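Local atomic coordinates of Non-structural maintenance of chromosomes element 4 (Xenopus laevis, PDB entry 7DG2), a protein that probably serves, as a subunit of the SMC5-SMC6 complex, in repairing double-stranded DNA breaks by homologous recombination between sister chromatids. Residues C[47-50]-C[51-55]; C[57-61]-C[62-66]. One frame throughout, in Å; residues are numbered along the deposited sequence.

Contact 1 of 2, residues C[47-50]-C[51-55]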
ATOM      1  N   PRO C  47      -1.260  20.577 -14.415  1.00 48.58           N
ATOM      2  CA  PRO C  47      -0.197  20.389 -13.420  1.00 49.87           C
ATOM      3  C   PRO C  47       0.167  18.918 -13.269  1.00 51.58           C
ATOM      4  O   PRO C  47      -0.643  18.022 -13.521  1.00 49.24           O
ATOM      5  CB  PRO C  47      -0.816  20.943 -12.131  1.00 49.21           C
ATOM      6  CG  PRO C  47      -1.892  21.873 -12.592  1.00 48.27           C
ATOM      7  CD  PRO C  47      -2.428  21.279 -13.857  1.00 47.00           C
ATOM      8  N   THR C  48       1.406  18.675 -12.840  1.00 50.94           N
ATOM      9  CA  THR C  48       1.887  17.305 -12.712  1.00 52.58           C
ATOM     10  C   THR C  48       1.109  16.507 -11.671  1.00 49.90           C
ATOM     11  O   THR C  48       1.145  15.272 -11.702  1.00 50.30           O
ATOM     12  CB  THR C  48       3.377  17.304 -12.363  1.00 50.98           C
ATOM     13  OG1 THR C  48       3.575  17.948 -11.097  1.00 59.15           O
ATOM     14  CG2 THR C  48       4.169  18.047 -13.428  1.00 50.11           C
ATOM     15  N   ASP C  49       0.400  17.177 -10.761  1.00 48.28           N
ATOM     16  CA  ASP C  49      -0.351  16.512  -9.703  1.00 44.61           C
ATOM     17  C   ASP C  49      -1.852  16.507  -9.970  1.00 37.13           C
ATOM     18  O   ASP C  49      -2.638  16.290  -9.044  1.00 38.93           O
ATOM     19  CB  ASP C  49      -0.055  17.172  -8.359  1.00 42.97           C
ATOM     20  CG  ASP C  49      -0.533  18.613  -8.299  1.00 48.71           C
ATOM     21  OD1 ASP C  49      -0.692  19.240  -9.370  1.00 47.24           O
ATOM     22  OD2 ASP C  49      -0.752  19.119  -7.176  1.00 53.66           O
ATOM     23  N   ALA C  50      -2.261  16.717 -11.222  1.00 38.63           N
ATOM     24  CA  ALA C  50      -3.673  16.932 -11.532  1.00 38.95           C
ATOM     25  C   ALA C  50      -4.516  15.699 -11.221  1.00 32.40           C
ATOM     26  O   ALA C  50      -5.603  15.808 -10.643  1.00 30.15           O
ATOM     27  CB  ALA C  50      -3.826  17.334 -12.999  1.00 35.90           C
ATOM     28  N   TRP C  51      -4.043  14.514 -11.615  1.00 28.06           N
ATOM     29  CA  TRP C  51      -4.828  13.308 -11.361  1.00 28.25           C
ATOM     30  C   TRP C  51      -4.788  12.913  -9.890  1.00 25.31           C
ATOM     31  O   TRP C  51      -5.782  12.398  -9.362  1.00 25.14           O
ATOM     32  CB  TRP C  51      -4.339  12.161 -12.253  1.00 28.82           C
ATOM     33  CG  TRP C  51      -4.755  12.345 -13.679  1.00 28.59           C
ATOM     34  CD1 TRP C  51      -3.978  12.791 -14.714  1.00 31.05           C
ATOM     35  CD2 TRP C  51      -6.061  12.126 -14.223  1.00 30.63           C
ATOM     36  NE1 TRP C  51      -4.719  12.846 -15.868  1.00 31.88           N
ATOM     37  CE2 TRP C  51      -6.001  12.446 -15.593  1.00 29.83           C
ATOM     38  CE3 TRP C  51      -7.276  11.681 -13.686  1.00 25.75           C
ATOM     39  CZ2 TRP C  51      -7.108  12.340 -16.435  1.00 29.61           C
ATOM     40  CZ3 TRP C  51      -8.376  11.577 -14.525  1.00 28.29           C
ATOM     41  CH2 TRP C  51      -8.283  11.902 -15.884  1.00 28.69           C
ATOM     42  N   GLN C  52      -3.661  13.148  -9.214  1.00 27.16           N
ATOM     43  CA  GLN C  52      -3.615  12.937  -7.771  1.00 27.81           C
ATOM     44  C   GLN C  52      -4.587  13.860  -7.053  1.00 29.70           C
ATOM     45  O   GLN C  52      -5.239  13.449  -6.085  1.00 30.26           O
ATOM     46  CB  GLN C  52      -2.198  13.156  -7.240  1.00 32.87           C
ATOM     47  CG  GLN C  52      -1.330  11.908  -7.242  1.00 35.95           C
ATOM     48  CD  GLN C  52       0.015  12.140  -6.567  1.00 42.06           C
ATOM     49  OE1 GLN C  52       0.218  13.152  -5.884  1.00 47.54           O
ATOM     50  NE2 GLN C  52       0.942  11.209  -6.760  1.00 40.55           N
ATOM     51  N   LYS C  53      -4.689  15.115  -7.503  1.00 31.54           N
ATOM     52  CA  LYS C  53      -5.642  16.045  -6.902  1.00 31.70           C
ATOM     53  C   LYS C  53      -7.065  15.524  -7.047  1.00 28.39           C
ATOM     54  O   LYS C  53      -7.845  15.517  -6.086  1.00 26.60           O
ATOM     55  CB  LYS C  53      -5.519  17.426  -7.549  1.00 34.42           C
ATOM     56  CG  LYS C  53      -4.320  18.259  -7.079  1.00 42.72           C
ATOM     57  CD  LYS C  53      -4.596  19.767  -7.198  1.00 48.35           C
ATOM     58  CE  LYS C  53      -4.476  20.281  -8.634  1.00 48.90           C
ATOM     59  NZ  LYS C  53      -3.062  20.583  -9.041  1.00 48.83           N
ATOM     60  N   LEU C  54      -7.412  15.069  -8.252  1.00 29.68           N
ATOM     61  CA  LEU C  54      -8.744  14.524  -8.487  1.00 24.52           C
ATOM     62  C   LEU C  54      -8.971  13.258  -7.675  1.00 23.80           C
ATOM     63  O   LEU C  54     -10.031  13.080  -7.067  1.00 20.35           O
ATOM     64  CB  LEU C  54      -8.926  14.257  -9.986  1.00 23.53           C
ATOM     65  CG  LEU C  54     -10.341  13.956 -10.475  1.00 23.46           C
ATOM     66  CD1 LEU C  54     -11.245  15.130 -10.153  1.00 24.61           C
ATOM     67  CD2 LEU C  54     -10.342  13.687 -11.977  1.00 22.97           C
ATOM     68  N   GLY C  55      -7.981  12.368  -7.642  1.00 22.20           N
ATOM     69  CA  GLY C  55      -8.136  11.136  -6.896  1.00 21.83           C
ATOM     70  C   GLY C  55      -8.291  11.349  -5.403  1.00 22.44           C
ATOM     71  O   GLY C  55      -9.003  10.599  -4.747  1.00 21.37           O
TER

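Contact 2 of 2, residues C[57-61]-C[62-66]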
ATOM      1  N   GLU C  57      -9.759  13.881  -3.986  1.00 21.38           N
ATOM      2  CA  GLU C  57     -11.165  14.232  -3.809  1.00 19.83           C
ATOM      3  C   GLU C  57     -12.038  12.987  -3.913  1.00 20.34           C
ATOM      4  O   GLU C  57     -12.875  12.724  -3.047  1.00 19.06           O
ATOM      5  CB  GLU C  57     -11.571  15.285  -4.842  1.00 19.68           C
ATOM      6  CG  GLU C  57     -13.036  15.723  -4.775  1.00 23.60           C
ATOM      7  CD  GLU C  57     -13.398  16.412  -3.468  1.00 26.44           C
ATOM      8  OE1 GLU C  57     -12.502  17.021  -2.844  1.00 24.56           O
ATOM      9  OE2 GLU C  57     -14.582  16.344  -3.067  1.00 25.09           O
ATOM     10  N   ALA C  58     -11.809  12.174  -4.947  1.00 19.73           N
ATOM     11  CA  ALA C  58     -12.646  10.998  -5.180  1.00 18.09           C
ATOM     12  C   ALA C  58     -12.610   9.995  -4.026  1.00 21.18           C
ATOM     13  O   ALA C  58     -13.615   9.328  -3.764  1.00 18.24           O
ATOM     14  CB  ALA C  58     -12.210  10.331  -6.488  1.00 19.50           C
ATOM     15  N   GLU C  59     -11.476   9.869  -3.314  1.00 22.60           N
ATOM     16  CA  GLU C  59     -11.381   8.888  -2.223  1.00 21.80           C
ATOM     17  C   GLU C  59     -12.395   9.141  -1.127  1.00 24.67           C
ATOM     18  O   GLU C  59     -12.808   8.207  -0.426  1.00 23.30           O
ATOM     19  CB  GLU C  59      -9.977   8.903  -1.598  1.00 26.46           C
ATOM     20  CG  GLU C  59      -8.903   8.191  -2.398  1.00 32.51           C
ATOM     21  CD  GLU C  59      -8.826   6.687  -2.134  1.00 34.84           C
ATOM     22  OE1 GLU C  59      -9.795   6.086  -1.600  1.00 30.55           O
ATOM     23  OE2 GLU C  59      -7.777   6.098  -2.481  1.00 34.95           O
ATOM     24  N   ASN C  60     -12.778  10.397  -0.928  1.00 19.50           N
ATOM     25  CA  ASN C  60     -13.715  10.696   0.135  1.00 21.26           C
ATOM     26  C   ASN C  60     -15.112  10.197  -0.176  1.00 21.33           C
ATOM     27  O   ASN C  60     -15.981  10.245   0.704  1.00 25.84           O
ATOM     28  CB  ASN C  60     -13.688  12.201   0.405  1.00 23.97           C
ATOM     29  CG  ASN C  60     -12.316  12.664   0.870  1.00 29.20           C
ATOM     30  OD1 ASN C  60     -11.579  11.889   1.486  1.00 29.41           O
ATOM     31  ND2 ASN C  60     -11.950  13.900   0.551  1.00 29.50           N
ATOM     32  N   TYR C  61     -15.336   9.693  -1.391  1.00 21.68           N
ATOM     33  CA  TYR C  61     -16.624   9.144  -1.787  1.00 20.88           C
ATOM     34  C   TYR C  61     -16.627   7.625  -1.823  1.00 21.05           C
ATOM     35  O   TYR C  61     -17.674   7.032  -2.097  1.00 22.14           O
ATOM     36  CB  TYR C  61     -17.024   9.685  -3.161  1.00 20.20           C
ATOM     37  CG  TYR C  61     -17.110  11.188  -3.203  1.00 14.94           C
ATOM     38  CD1 TYR C  61     -15.974  11.963  -3.379  1.00 18.27           C
ATOM     39  CD2 TYR C  61     -18.324  11.833  -3.069  1.00 18.26           C
ATOM     40  CE1 TYR C  61     -16.045  13.347  -3.407  1.00 18.26           C
ATOM     41  CE2 TYR C  61     -18.403  13.220  -3.106  1.00 17.59           C
ATOM     42  CZ  TYR C  61     -17.269  13.964  -3.282  1.00 17.88           C
ATOM     43  OH  TYR C  61     -17.352  15.343  -3.302  1.00 22.99           O
ATOM     44  N   PHE C  62     -15.487   6.992  -1.564  1.00 19.77           N
ATOM     45  CA  PHE C  62     -15.355   5.545  -1.564  1.00 22.15           C
ATOM     46  C   PHE C  62     -15.101   5.047  -0.147  1.00 24.05           C
ATOM     47  O   PHE C  62     -14.707   5.808   0.741  1.00 24.99           O
ATOM     48  CB  PHE C  62     -14.212   5.093  -2.476  1.00 19.17           C
ATOM     49  CG  PHE C  62     -14.564   5.082  -3.940  1.00 21.39           C
ATOM     50  CD1 PHE C  62     -14.762   6.263  -4.629  1.00 25.42           C
ATOM     51  CD2 PHE C  62     -14.679   3.885  -4.627  1.00 22.63           C
ATOM     52  CE1 PHE C  62     -15.083   6.256  -5.978  1.00 27.34           C
ATOM     53  CE2 PHE C  62     -14.994   3.876  -5.976  1.00 20.47           C
ATOM     54  CZ  PHE C  62     -15.189   5.058  -6.649  1.00 22.45           C
ATOM     55  N   LYS C  63     -15.329   3.755   0.049  1.00 16.08           N
ATOM     56  CA  LYS C  63     -14.987   3.085   1.300  1.00 17.10           C
ATOM     57  C   LYS C  63     -13.846   2.099   1.054  1.00 16.12           C
ATOM     58  O   LYS C  63     -13.943   0.920   1.402  1.00 18.59           O
ATOM     59  CB  LYS C  63     -16.217   2.382   1.881  1.00 19.58           C
ATOM     60  CG  LYS C  63     -17.432   3.305   2.018  1.00 26.25           C
ATOM     61  CD  LYS C  63     -18.540   2.651   2.836  1.00 28.66           C
ATOM     62  CE  LYS C  63     -19.043   1.366   2.206  1.00 31.70           C
ATOM     63  NZ  LYS C  63     -19.980   0.614   3.121  1.00 39.00           N
ATOM     64  N   ARG C  64     -12.762   2.570   0.451  1.00 14.93           N
ATOM     65  CA  ARG C  64     -11.632   1.693   0.154  1.00 15.79           C
ATOM     66  C   ARG C  64     -10.773   1.454   1.390  1.00 16.54           C
ATOM     67  O   ARG C  64     -10.583   2.352   2.214  1.00 16.44           O
ATOM     68  CB  ARG C  64     -10.778   2.298  -0.952  1.00 18.76           C
ATOM     69  CG  ARG C  64     -11.554   2.530  -2.216  1.00 24.59           C
ATOM     70  CD  ARG C  64     -10.715   2.200  -3.404  1.00 34.45           C
ATOM     71  NE  ARG C  64      -9.554   3.061  -3.552  1.00 30.04           N
ATOM     72  CZ  ARG C  64      -8.602   2.835  -4.454  1.00 39.24           C
ATOM     73  NH1 ARG C  64      -8.684   1.766  -5.250  1.00 40.83           N
ATOM     74  NH2 ARG C  64      -7.571   3.660  -4.554  1.00 34.07           N
ATOM     75  N   THR C  65     -10.246   0.232   1.507  1.00 15.75           N
ATOM     76  CA  THR C  65      -9.294  -0.088   2.565  1.00 13.84           C
ATOM     77  C   THR C  65      -7.870   0.037   2.056  1.00 13.94           C
ATOM     78  O   THR C  65      -7.594  -0.276   0.887  1.00 15.38           O
ATOM     79  CB  THR C  65      -9.502  -1.505   3.097  1.00 14.71           C
ATOM     80  OG1 THR C  65      -9.409  -2.437   2.013  1.00 16.22           O
ATOM     81  CG2 THR C  65     -10.872  -1.631   3.741  1.00 13.82           C
ATOM     82  N   PRO C  66      -6.954   0.493   2.902  1.00 12.15           N
ATOM     83  CA  PRO C  66      -5.532   0.351   2.586  1.00 14.56           C
ATOM     84  C   PRO C  66      -5.160  -1.116   2.585  1.00 14.65           C
ATOM     85  O   PRO C  66      -5.894  -1.970   3.094  1.00 14.63           O
ATOM     86  CB  PRO C  66      -4.832   1.099   3.724  1.00 15.55           C
ATOM     87  CG  PRO C  66      -5.771   0.926   4.883  1.00 15.56           C
ATOM     88  CD  PRO C  66      -7.165   1.007   4.270  1.00 15.33           C
TER
HETATM   89  O   HOH W   1     -11.825   5.442  -0.101  1.00 22.58           O

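Contact 1 of 2, residues C[47-50]-C[51-55]
Asp49 and Lys53, one helical turn apart, carry the polar side of this contact. Their salt bridge runs from Lys53 NZ to Asp49 OD1 at 2.7 Å, and the ammonium meets that oxygen from above the carboxylate plane, 41° out of it. The lysine reaches it by curling back: its CG lies 3.3 Å from Asp49 O, and beyond CD, bends at chi3 (-77°) and chi4 (-83°) bring CE and NZ round to the carboxylate. Were Lys53 replaced by an alanine, the Asp49 carboxylate would probably lose its charged mate in this turn and be freer to rotate about chi1.

Pro47 adds a van der Waals contact to the ammonium. It stands across the end of the lysine chain at about a right angle, with its CB 3.8 Å from Lys53 NZ, and the ring flanks the ammonium while Asp49 binds it.

Backbone bonds then show what is being built, the start of helix 50-59. A type I beta turn from Pro47 to Ala50 leads in, with Asp49 at the N-cap position; its side chain makes no capping bond and is spent on Lys53 instead. The first helical bonds follow in i to i+4 steps: Lys53 N to Asp49 O at 2.8 Å, and Leu54 N to Ala50 O at 3.1 Å.

Packing between chains and helices takes the other faces. This chain is a fragment from the middle of Nse4, and its Trp51 indole goes to the chain of the MAGE domain-containing protein, where it meets Phe139 of that chain edge-to-face and packs on its Ile130. Ala50 and Leu54 face helix 9-20 of their own chain, Ala50 on Met20 and Leu54 on Leu16 and Phe19.

Contact 2 of 2, residues C[57-61]-C[62-66]
Glu59 and Arg64 reach across the bend at about a right angle to each other, their carboxylate and guanidinium planes turned 45° apart. Arg64 NH2 gives a hydrogen bond of 3.2 Å to Glu59 OE2, part of a salt bridge. It is nearly straight at the hydrogen (168°), and the oxygen lies in the guanidinium plane, at its edge; seen from the acid, however, the donor stands above the carboxylate plane. Glu59 gets there by folding at chi2 (-85°), which brings its carboxylate round to Arg64 although its CB points away from residues 62-66. Arg64 NE is buried by the contact and has no partner in the model, although Glu59 OE1 lies 3.6 Å from it.

A water bridges the pair: it lies 2.6 Å from Glu59 OE1 and accepts from Arg64 N, which links the acid, through the water, to the arginine's backbone as well as its side chain.

All this happens where helix 50-59 gives out. A type I beta turn from Glu59 to Phe62 closes with Phe62 N bonded to Glu59 O at 3.2 Å, and the chain then runs on without regular structure through residues 62-66. There it lies against the MAGE domain-containing protein, whose Asn80 and Arg84 both bond to Arg64 O.

Phe62 turns its ring back toward the last turn of the helix, presenting an edge to Ala58 O, which lies 3.4 Å from CD1 and near the ring plane. Tyr61 leads off roughly at a right angle to Phe62, back toward Glu57: its OH bonds to Glu57 OE2 at 3.0 Å, nearly along that oxygen's C-O axis, and the same oxygen forms a salt bridge with Lys192 of the MAGE domain-containing protein.

Contact 1 opens helix 50-59 and contact 2 closes it, in series along the chain, with their centres about 15 Å apart and only Ser56 between 47-55 and 57-66. No other touch joins them. Each has an acid-base pair reaching along the chain, at a spacing of four residues in contact 1 and five in contact 2, where the helix has given way to a turn. Both also border the MAGE domain-containing protein: contact 1 mainly through aromatic and apolar packing, contact 2 through salt-bridge and backbone bonds. At its far end contact 2 also reaches the Nse1 homolog, where Pro66 packs on Gln13 of that chain.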